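Local structure of ORF 37 (Human herpesvirus 8 type M, 3FHD) at residues H171-Q176 and H476-F481; Y273-M278 and F430-G435. The protein cleaves both double- and single-stranded DNA as an endonuclease and exonuclease, helping to process branched viral DNA intermediates into packaged unit-length genomes. All blocks are in the same frame, centred on the assembly; numbering follows the deposited sequence.

The two contacts lie in different parts of the nuclease, their centres about 38 Å apart and their nearest atoms about 20 Å apart. Along the chain contact 2 is nested inside the loop closed by contact 1, in the order 171-176, 273-278, 430-435, 476-481. Contact 1 packs helix 170-175 against helix 468-489. Contact 2 joins the end of strand 423-432 to the loop that leaves strand 262-269, its parallel neighbour in the mixed sheet and the strand that carries the magnesium ligands Glu-266 and Ile-267. Strand 455-464, which flanks strand 423-432, leads almost directly into helix 468-489, so a short run of chain connects the sheet to contact 1.

Contact 1. Residues H171-Q176 and H476-F481; sequences HWAVKQ and HQAANF
Phe-481 turns the edge of its ring toward the face of the six-membered ring of Trp-172 in an offset edge-to-face pair, with centroids 5.2 Å apart and planes at 74°. The nearest atoms are Trp-172 CH2 and Phe-481 CE2, at 3.4 Å, and CZ3 of the indole lies in the plane of the phenyl ring at its edge. Gln-176 OE1 sits in the plane of the indole at its edge, while Trp-172 NE1 is taken by the carbonyl oxygen of Asn-178, which ties the indole to the chain just beyond the helix. Phe-481 leaves helix 468-489 toward the other helix, its CG swung opposite the backbone N (chi1 171°). There its CD2 comes within 3.5 Å of Ala-173 O, a carbonyl oxygen that accepts a hydrogen bond from Gln-177 NE2. The CB of Ala-173 also lies 4.0 Å from Phe-481 CD2.

Next to the rings the two helices touch through small side chains. The CB atoms of Ala-173 and Ala-478 lie 4.4 Å apart. Val-174 points its CG2 branch, set beside the backbone N, at Ala-478, with 3.9 Å between CG2 and the alanine CB; its CG1 branch, beside the carbonyl carbon, lies 3.7 Å from Gln-477 OE1. Val-174 and Ala-478 are also the closest pair of CA atoms. No hydrogen bond crosses between the segments, so the association rests on van der Waals and aromatic contact.

Tyr-397 of helix 394-412 meets Val-174 as well. The arrangement is a near-perpendicular helix crossing: the axes of residues 171-175 and 476-481 approach to 8.4 Å and cross at 87°, with alanines close to the crossing and an aromatic pair beside it, where helices 170-175, 468-489 and 394-412 pack together away from the metal site of this PD-(D/E)XK nuclease.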
loop_
_atom_site.group_PDB
_atom_site.type_symbol
_atom_site.label_atom_id
_atom_site.label_comp_id
_atom_site.label_asym_id
_atom_site.label_seq_id
_atom_site.Cartn_x
_atom_site.Cartn_y
_atom_site.Cartn_z
ATOM N N HIS A 171 10.267 3.254 -2.877
ATOM C CA HIS A 171 11.118 4.234 -3.529
ATOM C C HIS A 171 12.372 4.559 -2.682
ATOM O O HIS A 171 13.491 4.547 -3.218
ATOM C CB HIS A 171 10.335 5.509 -3.881
ATOM C CG HIS A 171 11.183 6.568 -4.533
ATOM N ND1 HIS A 171 11.639 7.676 -3.857
ATOM C CD2 HIS A 171 11.666 6.668 -5.792
ATOM C CE1 HIS A 171 12.377 8.415 -4.673
ATOM N NE2 HIS A 171 12.408 7.824 -5.853
ATOM N N TRP A 172 12.179 4.800 -1.381
ATOM C CA TRP A 172 13.277 5.104 -0.431
ATOM C C TRP A 172 14.303 3.937 -0.429
ATOM O O TRP A 172 15.530 4.170 -0.515
ATOM C CB TRP A 172 12.709 5.419 0.969
ATOM C CG TRP A 172 13.720 5.348 2.051
ATOM C CD1 TRP A 172 14.589 6.339 2.444
ATOM C CD2 TRP A 172 14.011 4.205 2.849
ATOM N NE1 TRP A 172 15.427 5.861 3.443
ATOM C CE2 TRP A 172 15.072 4.560 3.717
ATOM C CE3 TRP A 172 13.480 2.892 2.906
ATOM C CZ2 TRP A 172 15.594 3.666 4.647
ATOM C CZ3 TRP A 172 13.989 2.008 3.847
ATOM C CH2 TRP A 172 15.066 2.400 4.683
ATOM N N ALA A 173 13.800 2.692 -0.386
ATOM C CA ALA A 173 14.673 1.487 -0.291
ATOM C C ALA A 173 15.507 1.292 -1.568
ATOM O O ALA A 173 16.592 0.705 -1.539
ATOM C CB ALA A 173 13.844 0.209 0.040
ATOM N N VAL A 174 14.996 1.779 -2.699
ATOM C CA VAL A 174 15.743 1.655 -3.954
ATOM C C VAL A 174 16.648 2.881 -4.212
ATOM O O VAL A 174 17.824 2.742 -4.573
ATOM C CB VAL A 174 14.793 1.434 -5.164
ATOM C CG1 VAL A 174 15.594 1.567 -6.486
ATOM C CG2 VAL A 174 14.152 0.057 -5.100
ATOM N N LYS A 175 16.091 4.082 -4.055
ATOM C CA LYS A 175 16.721 5.281 -4.606
ATOM C C LYS A 175 17.389 6.137 -3.549
ATOM O O LYS A 175 18.126 7.064 -3.869
ATOM C CB LYS A 175 15.702 6.156 -5.354
ATOM C CG LYS A 175 15.226 5.616 -6.725
ATOM C CD LYS A 175 16.391 5.102 -7.584
ATOM C CE LYS A 175 16.245 5.436 -9.057
ATOM N NZ LYS A 175 16.807 4.336 -9.923
ATOM N N GLN A 176 17.087 5.879 -2.284
ATOM C CA GLN A 176 17.513 6.817 -1.260
ATOM C C GLN A 176 18.381 6.158 -0.188
ATOM O O GLN A 176 19.561 6.525 -0.049
ATOM C CB GLN A 176 16.296 7.563 -0.667
ATOM C CG GLN A 176 15.574 8.509 -1.624
ATOM C CD GLN A 176 14.365 9.198 -0.972
ATOM O OE1 GLN A 176 13.652 8.602 -0.180
ATOM N NE2 GLN A 176 14.170 10.481 -1.281
ATOM N N HIS A 476 15.434 -6.480 -6.911
ATOM C CA HIS A 476 16.770 -6.965 -6.543
ATOM C C HIS A 476 17.581 -5.918 -5.710
ATOM O O HIS A 476 18.217 -6.261 -4.719
ATOM C CB HIS A 476 17.566 -7.395 -7.789
ATOM C CG HIS A 476 18.993 -7.726 -7.493
ATOM N ND1 HIS A 476 19.371 -8.939 -6.959
ATOM C CD2 HIS A 476 20.122 -6.991 -7.607
ATOM C CE1 HIS A 476 20.684 -8.949 -6.797
ATOM N NE2 HIS A 476 21.164 -7.781 -7.186
ATOM N N GLN A 477 17.584 -4.662 -6.143
ATOM C CA GLN A 477 18.296 -3.586 -5.413
ATOM C C GLN A 477 17.722 -3.410 -4.006
ATOM O O GLN A 477 18.468 -3.283 -3.007
ATOM C CB GLN A 477 18.195 -2.290 -6.214
ATOM C CG GLN A 477 18.838 -2.483 -7.627
ATOM C CD GLN A 477 18.946 -1.212 -8.433
ATOM O OE1 GLN A 477 18.547 -0.131 -7.985
ATOM N NE2 GLN A 477 19.548 -1.322 -9.618
ATOM N N ALA A 478 16.397 -3.414 -3.915
ATOM C CA ALA A 478 15.732 -3.275 -2.615
ATOM C C ALA A 478 16.033 -4.472 -1.707
ATOM O O ALA A 478 16.251 -4.295 -0.517
ATOM C CB ALA A 478 14.195 -3.103 -2.807
ATOM N N ALA A 479 16.063 -5.697 -2.265
ATOM C CA ALA A 479 16.358 -6.885 -1.448
ATOM C C ALA A 479 17.808 -6.883 -0.950
ATOM O O ALA A 479 18.076 -7.310 0.179
ATOM C CB ALA A 479 16.075 -8.160 -2.203
ATOM N N ASN A 480 18.735 -6.442 -1.801
ATOM C CA ASN A 480 20.137 -6.271 -1.408
ATOM C C ASN A 480 20.267 -5.275 -0.250
ATOM O O ASN A 480 20.992 -5.537 0.697
ATOM C CB ASN A 480 20.993 -5.837 -2.607
ATOM C CG ASN A 480 21.531 -7.023 -3.395
ATOM O OD1 ASN A 480 21.266 -8.190 -3.064
ATOM N ND2 ASN A 480 22.315 -6.732 -4.424
ATOM N N PHE A 481 19.543 -4.152 -0.326
ATOM C CA PHE A 481 19.567 -3.144 0.732
ATOM C C PHE A 481 18.946 -3.730 2.025
ATOM O O PHE A 481 19.489 -3.513 3.088
ATOM C CB PHE A 481 18.863 -1.849 0.287
ATOM C CG PHE A 481 18.657 -0.823 1.392
ATOM C CD1 PHE A 481 19.741 -0.256 2.068
ATOM C CD2 PHE A 481 17.373 -0.407 1.709
ATOM C CE1 PHE A 481 19.535 0.709 3.103
ATOM C CE2 PHE A 481 17.135 0.523 2.697
ATOM C CZ PHE A 481 18.233 1.107 3.410
#

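Contact 2. Residues Y273-M278 and F430-G435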
loop_
_atom_site.group_PDB
_atom_site.type_symbol
_atom_site.label_atom_id
_atom_site.label_comp_id
_atom_site.label_asym_id
_atom_site.label_seq_id
_atom_site.Cartn_x
_atom_site.Cartn_y
_atom_site.Cartn_z
ATOM N N TYR A 273 -4.895 21.751 -3.465
ATOM C CA TYR A 273 -5.921 22.257 -4.381
ATOM C C TYR A 273 -7.287 22.450 -3.708
ATOM O O TYR A 273 -8.261 22.782 -4.366
ATOM C CB TYR A 273 -6.078 21.324 -5.587
ATOM C CG TYR A 273 -4.972 21.432 -6.616
ATOM C CD1 TYR A 273 -4.996 22.423 -7.602
ATOM C CD2 TYR A 273 -3.918 20.523 -6.621
ATOM C CE1 TYR A 273 -3.987 22.523 -8.552
ATOM C CE2 TYR A 273 -2.897 20.622 -7.559
ATOM C CZ TYR A 273 -2.939 21.627 -8.526
ATOM O OH TYR A 273 -1.930 21.716 -9.463
ATOM N N THR A 274 -7.363 22.212 -2.404
ATOM C CA THR A 274 -8.599 22.441 -1.655
ATOM C C THR A 274 -8.949 23.946 -1.691
ATOM O O THR A 274 -8.102 24.799 -1.423
ATOM C CB THR A 274 -8.478 21.894 -0.211
ATOM O OG1 THR A 274 -8.198 20.489 -0.256
ATOM C CG2 THR A 274 -9.787 22.112 0.604
ATOM N N PHE A 275 -10.170 24.259 -2.102
ATOM C CA PHE A 275 -10.646 25.658 -2.187
ATOM C C PHE A 275 -11.977 25.842 -1.472
ATOM O O PHE A 275 -12.671 24.873 -1.157
ATOM C CB PHE A 275 -10.787 26.122 -3.647
ATOM C CG PHE A 275 -11.824 25.357 -4.436
ATOM C CD1 PHE A 275 -13.138 25.809 -4.513
ATOM C CD2 PHE A 275 -11.473 24.197 -5.122
ATOM C CE1 PHE A 275 -14.106 25.095 -5.230
ATOM C CE2 PHE A 275 -12.428 23.487 -5.857
ATOM C CZ PHE A 275 -13.743 23.935 -5.898
ATOM N N ALA A 276 -12.323 27.104 -1.211
ATOM C CA ALA A 276 -13.666 27.432 -0.765
ATOM C C ALA A 276 -14.319 28.272 -1.847
ATOM O O ALA A 276 -13.632 28.968 -2.632
ATOM C CB ALA A 276 -13.655 28.181 0.562
ATOM N N LYS A 277 -15.640 28.183 -1.919
ATOM C CA LYS A 277 -16.385 28.961 -2.906
ATOM C C LYS A 277 -16.480 30.434 -2.463
ATOM O O LYS A 277 -17.570 30.985 -2.344
ATOM C CB LYS A 277 -17.737 28.288 -3.213
ATOM C CG LYS A 277 -17.534 26.844 -3.747
ATOM C CD LYS A 277 -18.801 25.998 -3.789
ATOM C CE LYS A 277 -19.774 26.527 -4.834
ATOM N NZ LYS A 277 -20.894 25.559 -5.036
ATOM N N MET A 278 -15.318 31.065 -2.232
ATOM C CA MET A 278 -15.232 32.492 -1.817
ATOM C C MET A 278 -14.916 33.398 -2.998
ATOM O O MET A 278 -14.238 33.005 -3.956
ATOM C CB MET A 278 -14.105 32.758 -0.791
ATOM C CG MET A 278 -13.916 31.759 0.344
ATOM S SD MET A 278 -14.926 32.022 1.817
ATOM C CE MET A 278 -14.159 33.499 2.501
ATOM N N PHE A 430 -9.772 15.346 -5.511
ATOM C CA PHE A 430 -9.655 16.791 -5.299
ATOM C C PHE A 430 -10.900 17.197 -4.559
ATOM O O PHE A 430 -11.977 16.576 -4.749
ATOM C CB PHE A 430 -9.585 17.547 -6.625
ATOM C CG PHE A 430 -8.341 17.268 -7.432
ATOM C CD1 PHE A 430 -7.249 18.133 -7.379
ATOM C CD2 PHE A 430 -8.264 16.145 -8.259
ATOM C CE1 PHE A 430 -6.101 17.884 -8.109
ATOM C CE2 PHE A 430 -7.116 15.895 -9.014
ATOM C CZ PHE A 430 -6.027 16.758 -8.931
ATOM N N PHE A 431 -10.762 18.203 -3.701
ATOM C CA PHE A 431 -11.803 18.527 -2.717
ATOM C C PHE A 431 -12.040 20.031 -2.576
ATOM O O PHE A 431 -11.208 20.848 -2.999
ATOM C CB PHE A 431 -11.473 17.925 -1.332
ATOM C CG PHE A 431 -11.465 16.420 -1.297
ATOM C CD1 PHE A 431 -12.609 15.704 -0.944
ATOM C CD2 PHE A 431 -10.307 15.713 -1.606
ATOM C CE1 PHE A 431 -12.604 14.301 -0.902
ATOM C CE2 PHE A 431 -10.305 14.301 -1.576
ATOM C CZ PHE A 431 -11.475 13.608 -1.233
ATOM N N ARG A 432 -13.186 20.365 -1.981
ATOM C CA ARG A 432 -13.506 21.725 -1.569
ATOM C C ARG A 432 -14.074 21.799 -0.141
ATOM O O ARG A 432 -14.667 20.836 0.373
ATOM C CB ARG A 432 -14.429 22.422 -2.585
ATOM C CG ARG A 432 -15.897 21.973 -2.560
ATOM C CD ARG A 432 -16.749 22.882 -3.456
ATOM N NE ARG A 432 -18.170 22.481 -3.500
ATOM C CZ ARG A 432 -19.059 22.719 -2.539
ATOM N NH1 ARG A 432 -18.704 23.335 -1.413
ATOM N NH2 ARG A 432 -20.333 22.341 -2.701
ATOM N N LYS A 433 -13.852 22.943 0.505
ATOM C CA LYS A 433 -14.466 23.219 1.789
ATOM C C LYS A 433 -15.994 23.280 1.675
ATOM O O LYS A 433 -16.551 23.720 0.653
ATOM C CB LYS A 433 -13.934 24.532 2.376
ATOM C CG LYS A 433 -12.435 24.538 2.766
ATOM C CD LYS A 433 -12.085 23.391 3.758
ATOM C CE LYS A 433 -10.681 23.579 4.376
ATOM N NZ LYS A 433 -10.296 22.429 5.273
ATOM N N ARG A 434 -16.660 22.833 2.735
ATOM C CA ARG A 434 -18.096 23.060 2.901
ATOM C C ARG A 434 -18.371 24.515 3.225
ATOM O O ARG A 434 -17.612 25.156 3.955
ATOM C CB ARG A 434 -18.661 22.186 4.009
ATOM C CG ARG A 434 -18.685 20.760 3.665
ATOM C CD ARG A 434 -19.225 20.000 4.858
ATOM N NE ARG A 434 -19.025 18.566 4.707
ATOM C CZ ARG A 434 -20.010 17.715 4.436
ATOM N NH1 ARG A 434 -21.260 18.179 4.298
ATOM N NH2 ARG A 434 -19.752 16.415 4.315
ATOM N N GLY A 435 -19.444 25.047 2.651
ATOM C CA GLY A 435 -19.800 26.438 2.850
ATOM C C GLY A 435 -21.108 26.527 3.587
ATOM O O GLY A 435 -21.763 25.505 3.854
HETATM O O HOH W 1 -9.940 21.023 -5.487
HETATM O O HOH W 2 -8.231 19.051 -2.974
HETATM O O HOH W 3 -17.000 26.537 -0.172
#
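Tyr-273 to Lys-277 run beside Phe-430 to Lys-433 in a mixed contact, one direct backbone bond and three bridging waters flanked by side-chain packing, at the C-terminal ends of two neighbouring parallel strands of the mixed sheet, 262-269 and 423-432. The direct bond runs from Lys-433 N to Phe-275 O at 2.8 Å, with the donor tilted 21° from the carbonyl plane. One water donates to both Tyr-273 O and Phe-431 O, another accepts from Phe-431 N and pairs with Thr-274 OG1, and a third links Lys-277 N to Lys-433 O. The CA of Thr-274 also makes a nearly straight C-H...O contact to Phe-431 O, at 3.3 Å. Phe-431 packs on helix 203-217, which carries the magnesium-binding residue Glu-206, its side chain about 11 Å from the bound magnesium ion.

Phe-430 turns its ring edge toward the face of Tyr-273, planes at 71°; the Tyr-273 hydroxyl bonds onward to Phe-303 O and Ala-310 N. Arg-432 lays its CB over one face of the Phe-275 ring as a CH-pi contact, 3.8 Å from the centroid. Its chi1 of 75° sets CG between the backbone N and carbonyl carbon, and from there the chain runs extended to NE. Lys-277 then crosses the guanidinium, its CD over one face and 3.5 Å from Arg-432 CZ.

Lys-277 NZ comes within 4.0 Å of Arg-432 NH2. Asp-369, salt-bridged to both, ties loop to strand and probably offsets the like charges; Asp-438 adds to the neutralisation of the arginine, while three waters bridge polar atoms of the two chains that do not bond directly.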